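Side-chain contacts in neurotoxin (Clostridium botulinum, PDB 1ZB7), which is a zinc endopeptidase that enters the host cell cytosol and cleaves the synaptobrevins VAMP1, VAMP2 and VAMP3: residues Lys90-Ile93 with Lys94-Arg98; Ser317-Lys320 with Gln321-Lys324. All blocks are in the same frame, centred on the assembly; numbering follows the deposited sequence.

Overall arrangement
Two local sets of i, i+3 and i, i+4 side-chain contacts, each on one helix of the M27 zinc protease fold with i, i+4 backbone bonds, show how the same backbone pattern serves different surroundings. Contact 1, on helix 82-99, has its centre about 14 Å from the centre of the chain and is largely buried; one of its faces packs on helix 224-239, which carries the HExxH zinc-binding motif. Contact 2, on helix 316-327, has its centre about 24 Å from that of the chain and lies at the surface. The centres of the two contacts are about 31 Å apart and their nearest atoms about 19 Å apart, so they do not touch. Contact 1 thus packs against the helix bearing the HExxH motif, contact 2 belongs to the periphery.

Contact 1 of 2, residues Lys90-Ile93 with Lys94-Arg98; sequences KTMI and KLFNR
M92 and F96 are joined through the backbone of a continuous alpha-helical stretch, the amide N of F96 reaching M92 O at 2.9 Å with an N-H...O angle of 163°; it is one of four i, i+4 bonds that link 90-93 to 94-98. The others run from K94 N to K90 O, from L95 N to T91 O and from N97 N to I93 O. On this frame the side chains of helix 82-99 sort into faces. The apolar face carries M92, L95 and F96. The methionine chain bends at both chi2 (-41°) and chi3 (-63°), which folds its methyl CE back to 4.1 Å from CE1 of F96, while SD stands 4.4 Å from CD1 of L95. All three side chains touch L228 of helix 224-239, the helix that bears the HExxH motif, and M92 and F96 also reach I160 of strand 158-161. I93 and N97 lie alongside each other, pointing the same way, with the branch CG2 of I93 3.5 Å from ND2 of N97. L95 instead sets its branch point over the preceding turn, CG 3.2 Å from T91 O. The basic ends turn elsewhere: K94 NZ is held by N388 OD1 and by the carbonyl oxygens of L385 and Y391, and R98 forms a salt bridge to D223, just ahead of helix 224-239. The F96 ring also meets the backbone: M92 O, already the acceptor for F96 N, sits at the ring edge, near the ring plane, 3.1 Å from CD1.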
ATOM      1  N   LYS A  90      24.509 -26.509   3.842  1.00 38.74           N
ATOM      2  CA  LYS A  90      25.651 -25.751   3.424  1.00 39.70           C
ATOM      3  C   LYS A  90      25.297 -24.360   2.935  1.00 39.05           C
ATOM      4  O   LYS A  90      26.002 -23.378   3.238  1.00 38.44           O
ATOM      5  CB  LYS A  90      26.509 -26.583   2.419  1.00 40.58           C
ATOM      6  CG  LYS A  90      27.410 -27.602   3.194  1.00 42.75           C
ATOM      7  CD  LYS A  90      27.804 -28.764   2.406  1.00 51.64           C
ATOM      8  CE  LYS A  90      28.731 -29.737   3.231  1.00 56.16           C
ATOM      9  NZ  LYS A  90      28.914 -31.059   2.475  1.00 57.64           N
ATOM     10  N   THR A  91      24.207 -24.261   2.199  1.00 38.21           N
ATOM     11  CA  THR A  91      23.743 -22.952   1.731  1.00 38.26           C
ATOM     12  C   THR A  91      23.293 -22.089   2.941  1.00 37.74           C
ATOM     13  O   THR A  91      23.622 -20.941   3.013  1.00 37.82           O
ATOM     14  CB  THR A  91      22.565 -23.079   0.725  1.00 38.50           C
ATOM     15  OG1 THR A  91      22.962 -23.879  -0.386  1.00 37.84           O
ATOM     16  CG2 THR A  91      22.101 -21.755   0.249  1.00 37.42           C
ATOM     17  N   MET A  92      22.545 -22.653   3.868  1.00 37.80           N
ATOM     18  CA  MET A  92      22.125 -21.926   5.082  1.00 38.71           C
ATOM     19  C   MET A  92      23.342 -21.403   5.865  1.00 38.35           C
ATOM     20  O   MET A  92      23.352 -20.260   6.341  1.00 38.00           O
ATOM     21  CB  MET A  92      21.222 -22.775   5.997  1.00 38.61           C
ATOM     22  CG  MET A  92      19.816 -23.070   5.517  1.00 40.06           C
ATOM     23  SD  MET A  92      18.965 -21.643   4.705  1.00 42.26           S
ATOM     24  CE  MET A  92      18.913 -20.514   6.107  1.00 39.41           C
ATOM     25  N   ILE A  93      24.371 -22.248   5.999  1.00 38.49           N
ATOM     26  CA  ILE A  93      25.566 -21.855   6.705  1.00 37.72           C
ATOM     27  C   ILE A  93      26.278 -20.734   5.981  1.00 38.59           C
ATOM     28  O   ILE A  93      26.825 -19.809   6.624  1.00 38.24           O
ATOM     29  CB  ILE A  93      26.490 -23.046   6.855  1.00 39.21           C
ATOM     30  CG1 ILE A  93      25.876 -24.024   7.848  1.00 36.76           C
ATOM     31  CG2 ILE A  93      27.935 -22.603   7.272  1.00 37.21           C
ATOM     32  CD1 ILE A  93      26.465 -25.438   7.698  1.00 39.25           C
ATOM     33  N   LYS A  94      26.299 -20.813   4.639  1.00 39.59           N
ATOM     34  CA  LYS A  94      26.981 -19.816   3.868  1.00 39.44           C
ATOM     35  C   LYS A  94      26.247 -18.492   4.046  1.00 39.71           C
ATOM     36  O   LYS A  94      26.856 -17.455   4.185  1.00 40.57           O
ATOM     37  CB  LYS A  94      27.060 -20.193   2.404  1.00 40.84           C
ATOM     38  CG  LYS A  94      27.676 -19.141   1.479  1.00 38.57           C
ATOM     39  CD  LYS A  94      28.296 -19.763   0.294  1.00 39.89           C
ATOM     40  CE  LYS A  94      28.900 -18.692  -0.711  1.00 39.81           C
ATOM     41  NZ  LYS A  94      29.296 -19.387  -1.977  1.00 35.61           N
ATOM     42  N   LEU A  95      24.935 -18.538   4.071  1.00 40.22           N
ATOM     43  CA  LEU A  95      24.141 -17.349   4.246  1.00 39.95           C
ATOM     44  C   LEU A  95      24.346 -16.744   5.602  1.00 39.17           C
ATOM     45  O   LEU A  95      24.525 -15.547   5.703  1.00 39.31           O
ATOM     46  CB  LEU A  95      22.654 -17.633   3.954  1.00 41.61           C
ATOM     47  CG  LEU A  95      22.290 -18.073   2.509  1.00 40.12           C
ATOM     48  CD1 LEU A  95      20.779 -18.254   2.478  1.00 41.51           C
ATOM     49  CD2 LEU A  95      22.721 -17.104   1.511  1.00 41.95           C
ATOM     50  N   PHE A  96      24.405 -17.559   6.651  1.00 39.20           N
ATOM     51  CA  PHE A  96      24.727 -17.001   7.954  1.00 39.00           C
ATOM     52  C   PHE A  96      26.138 -16.439   7.949  1.00 39.61           C
ATOM     53  O   PHE A  96      26.395 -15.428   8.592  1.00 41.25           O
ATOM     54  CB  PHE A  96      24.538 -17.989   9.108  1.00 37.96           C
ATOM     55  CG  PHE A  96      23.127 -18.124   9.561  1.00 37.11           C
ATOM     56  CD1 PHE A  96      22.302 -19.106   9.023  1.00 38.67           C
ATOM     57  CD2 PHE A  96      22.618 -17.278  10.517  1.00 38.13           C
ATOM     58  CE1 PHE A  96      20.935 -19.226   9.404  1.00 39.60           C
ATOM     59  CE2 PHE A  96      21.239 -17.368  10.960  1.00 42.55           C
ATOM     60  CZ  PHE A  96      20.397 -18.357  10.413  1.00 43.15           C
ATOM     61  N   ASN A  97      27.063 -17.085   7.269  1.00 40.39           N
ATOM     62  CA  ASN A  97      28.437 -16.536   7.186  1.00 40.35           C
ATOM     63  C   ASN A  97      28.472 -15.180   6.511  1.00 41.21           C
ATOM     64  O   ASN A  97      29.162 -14.296   6.958  1.00 42.32           O
ATOM     65  CB  ASN A  97      29.431 -17.500   6.548  1.00 40.73           C
ATOM     66  CG  ASN A  97      29.936 -18.556   7.520  1.00 39.73           C
ATOM     67  OD1 ASN A  97      30.222 -18.272   8.679  1.00 47.55           O
ATOM     68  ND2 ASN A  97      29.968 -19.772   7.074  1.00 40.69           N
ATOM     69  N   ARG A  98      27.660 -15.014   5.489  1.00 41.79           N
ATOM     70  CA  ARG A  98      27.472 -13.755   4.855  1.00 41.62           C
ATOM     71  C   ARG A  98      26.924 -12.656   5.798  1.00 41.99           C
ATOM     72  O   ARG A  98      27.502 -11.549   5.869  1.00 41.69           O
ATOM     73  CB  ARG A  98      26.654 -13.945   3.572  1.00 41.80           C
ATOM     74  CG  ARG A  98      26.208 -12.640   2.879  1.00 40.62           C
ATOM     75  CD  ARG A  98      26.243 -12.810   1.335  1.00 41.75           C
ATOM     76  NE  ARG A  98      25.745 -11.630   0.633  1.00 41.24           N
ATOM     77  CZ  ARG A  98      26.350 -10.452   0.541  1.00 41.91           C
ATOM     78  NH1 ARG A  98      27.526 -10.236   1.124  1.00 39.37           N
ATOM     79  NH2 ARG A  98      25.753  -9.452  -0.130  1.00 42.20           N
TER

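Contact 2 of 2, residues Ser317-Lys320 with Gln321-Lys324; sequences SLYK and QIYK
Y319 and I322 lie side by side and point the same way along helix 316-327, and the methyl CD1 of the isoleucine rests over one face of the tyrosine ring, 4.1 Å from its CD2. CG1 of I322 lies beside its own backbone N and the chain runs on extended (chi2 179°), which carries CD1 to the ring. Y323, one turn beyond Y319, meets it quite differently: the two side chains cross obliquely, with CE2 of Y323 4.2 Å from CB of Y319 and OH of Y323 4.0 Å from CD2 of Y319. The backbone that carries these residues follows the alpha-helical i, i+4 ladder, in which I322 N binds L318 O at 3.1 Å, nearly straight at 171° and in the carbonyl plane. The hydroxyl of Y323 is tied down by P117 O, and its ring meets that of Y118 with planes at about 35°. The surrounding fold takes up the remaining ends. K320 NZ hydrogen-bonds the carbonyl oxygens of L303, ending helix 282-303, and of V306, just beyond it; K324 pairs with E331 of strand 330-331; and the helix is flanked by F129 of strand 128-129, touched by Y319 and K320, and by Y337 of strand 337-338, touched by both lysines.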
ATOM      1  N   SER A 317      18.282 -17.697  39.851  1.00 39.97           N
ATOM      2  CA  SER A 317      19.138 -16.486  39.783  1.00 39.96           C
ATOM      3  C   SER A 317      19.904 -16.421  38.489  1.00 39.91           C
ATOM      4  O   SER A 317      20.126 -15.401  37.943  1.00 39.73           O
ATOM      5  CB  SER A 317      20.181 -16.509  40.913  1.00 39.81           C
ATOM      6  OG  SER A 317      19.468 -16.255  42.134  1.00 43.48           O
ATOM      7  N   LEU A 318      20.343 -17.539  37.987  1.00 39.20           N
ATOM      8  CA  LEU A 318      20.980 -17.527  36.712  1.00 40.60           C
ATOM      9  C   LEU A 318      20.012 -16.956  35.590  1.00 40.25           C
ATOM     10  O   LEU A 318      20.362 -16.101  34.821  1.00 39.78           O
ATOM     11  CB  LEU A 318      21.333 -18.969  36.392  1.00 40.81           C
ATOM     12  CG  LEU A 318      21.884 -19.220  35.052  1.00 45.53           C
ATOM     13  CD1 LEU A 318      23.061 -18.206  34.733  1.00 50.51           C
ATOM     14  CD2 LEU A 318      22.369 -20.603  35.067  1.00 50.47           C
ATOM     15  N   TYR A 319      18.778 -17.440  35.553  1.00 39.34           N
ATOM     16  CA  TYR A 319      17.850 -17.008  34.574  1.00 37.74           C
ATOM     17  C   TYR A 319      17.347 -15.596  34.804  1.00 38.12           C
ATOM     18  O   TYR A 319      17.079 -14.933  33.873  1.00 37.73           O
ATOM     19  CB  TYR A 319      16.677 -17.991  34.529  1.00 38.59           C
ATOM     20  CG  TYR A 319      17.032 -19.152  33.666  1.00 38.97           C
ATOM     21  CD1 TYR A 319      17.550 -20.320  34.253  1.00 38.61           C
ATOM     22  CD2 TYR A 319      16.890 -19.080  32.292  1.00 33.13           C
ATOM     23  CE1 TYR A 319      17.900 -21.389  33.439  1.00 41.01           C
ATOM     24  CE2 TYR A 319      17.197 -20.174  31.505  1.00 35.60           C
ATOM     25  CZ  TYR A 319      17.738 -21.284  32.090  1.00 36.66           C
ATOM     26  OH  TYR A 319      18.140 -22.317  31.389  1.00 45.17           O
ATOM     27  N   LYS A 320      17.173 -15.168  36.045  1.00 39.19           N
ATOM     28  CA  LYS A 320      16.981 -13.753  36.349  1.00 39.86           C
ATOM     29  C   LYS A 320      18.058 -12.849  35.753  1.00 39.84           C
ATOM     30  O   LYS A 320      17.763 -11.780  35.212  1.00 38.97           O
ATOM     31  CB  LYS A 320      16.849 -13.524  37.851  1.00 39.68           C
ATOM     32  CG  LYS A 320      15.545 -14.029  38.427  1.00 42.26           C
ATOM     33  CD  LYS A 320      15.402 -13.698  39.900  1.00 41.73           C
ATOM     34  CE  LYS A 320      13.967 -14.019  40.445  1.00 46.39           C
ATOM     35  NZ  LYS A 320      13.452 -13.270  41.761  1.00 47.67           N
ATOM     36  N   GLN A 321      19.309 -13.266  35.876  1.00 40.48           N
ATOM     37  CA  GLN A 321      20.421 -12.524  35.263  1.00 41.39           C
ATOM     38  C   GLN A 321      20.438 -12.447  33.682  1.00 38.75           C
ATOM     39  O   GLN A 321      20.734 -11.436  33.063  1.00 37.43           O
ATOM     40  CB  GLN A 321      21.717 -13.083  35.786  1.00 41.86           C
ATOM     41  CG  GLN A 321      22.935 -12.348  35.241  1.00 49.33           C
ATOM     42  CD  GLN A 321      23.170 -10.925  35.805  1.00 56.89           C
ATOM     43  OE1 GLN A 321      23.354 -10.737  37.034  1.00 61.82           O
ATOM     44  NE2 GLN A 321      23.238  -9.930  34.895  1.00 58.83           N
ATOM     45  N   ILE A 322      20.168 -13.560  33.080  1.00 38.11           N
ATOM     46  CA  ILE A 322      19.928 -13.655  31.686  1.00 38.47           C
ATOM     47  C   ILE A 322      18.828 -12.651  31.204  1.00 38.07           C
ATOM     48  O   ILE A 322      19.031 -11.887  30.238  1.00 37.67           O
ATOM     49  CB  ILE A 322      19.555 -15.114  31.347  1.00 39.11           C
ATOM     50  CG1 ILE A 322      20.792 -16.004  31.462  1.00 42.01           C
ATOM     51  CG2 ILE A 322      19.015 -15.234  29.958  1.00 38.55           C
ATOM     52  CD1 ILE A 322      20.475 -17.508  31.159  1.00 45.82           C
ATOM     53  N   TYR A 323      17.681 -12.653  31.873  1.00 37.34           N
ATOM     54  CA  TYR A 323      16.588 -11.755  31.503  1.00 37.38           C
ATOM     55  C   TYR A 323      16.913 -10.301  31.787  1.00 38.69           C
ATOM     56  O   TYR A 323      16.557  -9.434  31.002  1.00 40.28           O
ATOM     57  CB  TYR A 323      15.246 -12.203  32.136  1.00 35.37           C
ATOM     58  CG  TYR A 323      14.835 -13.561  31.620  1.00 36.87           C
ATOM     59  CD1 TYR A 323      14.859 -13.848  30.227  1.00 30.60           C
ATOM     60  CD2 TYR A 323      14.519 -14.607  32.504  1.00 36.30           C
ATOM     61  CE1 TYR A 323      14.591 -15.025  29.809  1.00 33.93           C
ATOM     62  CE2 TYR A 323      14.169 -15.831  32.016  1.00 35.25           C
ATOM     63  CZ  TYR A 323      14.232 -16.035  30.695  1.00 33.98           C
ATOM     64  OH  TYR A 323      14.011 -17.262  30.188  1.00 39.76           O
ATOM     65  N   LYS A 324      17.544 -10.007  32.910  1.00 40.65           N
ATOM     66  CA  LYS A 324      18.076  -8.665  33.157  1.00 41.67           C
ATOM     67  C   LYS A 324      18.947  -8.172  31.969  1.00 41.61           C
ATOM     68  O   LYS A 324      18.763  -7.089  31.481  1.00 41.55           O
ATOM     69  CB  LYS A 324      18.849  -8.662  34.452  1.00 41.95           C
ATOM     70  CG  LYS A 324      19.442  -7.282  34.838  1.00 45.11           C
ATOM     71  CD  LYS A 324      20.556  -7.444  35.842  1.00 47.67           C
ATOM     72  CE  LYS A 324      21.182  -6.081  36.134  1.00 49.37           C
ATOM     73  NZ  LYS A 324      21.902  -6.070  37.464  1.00 53.11           N
TER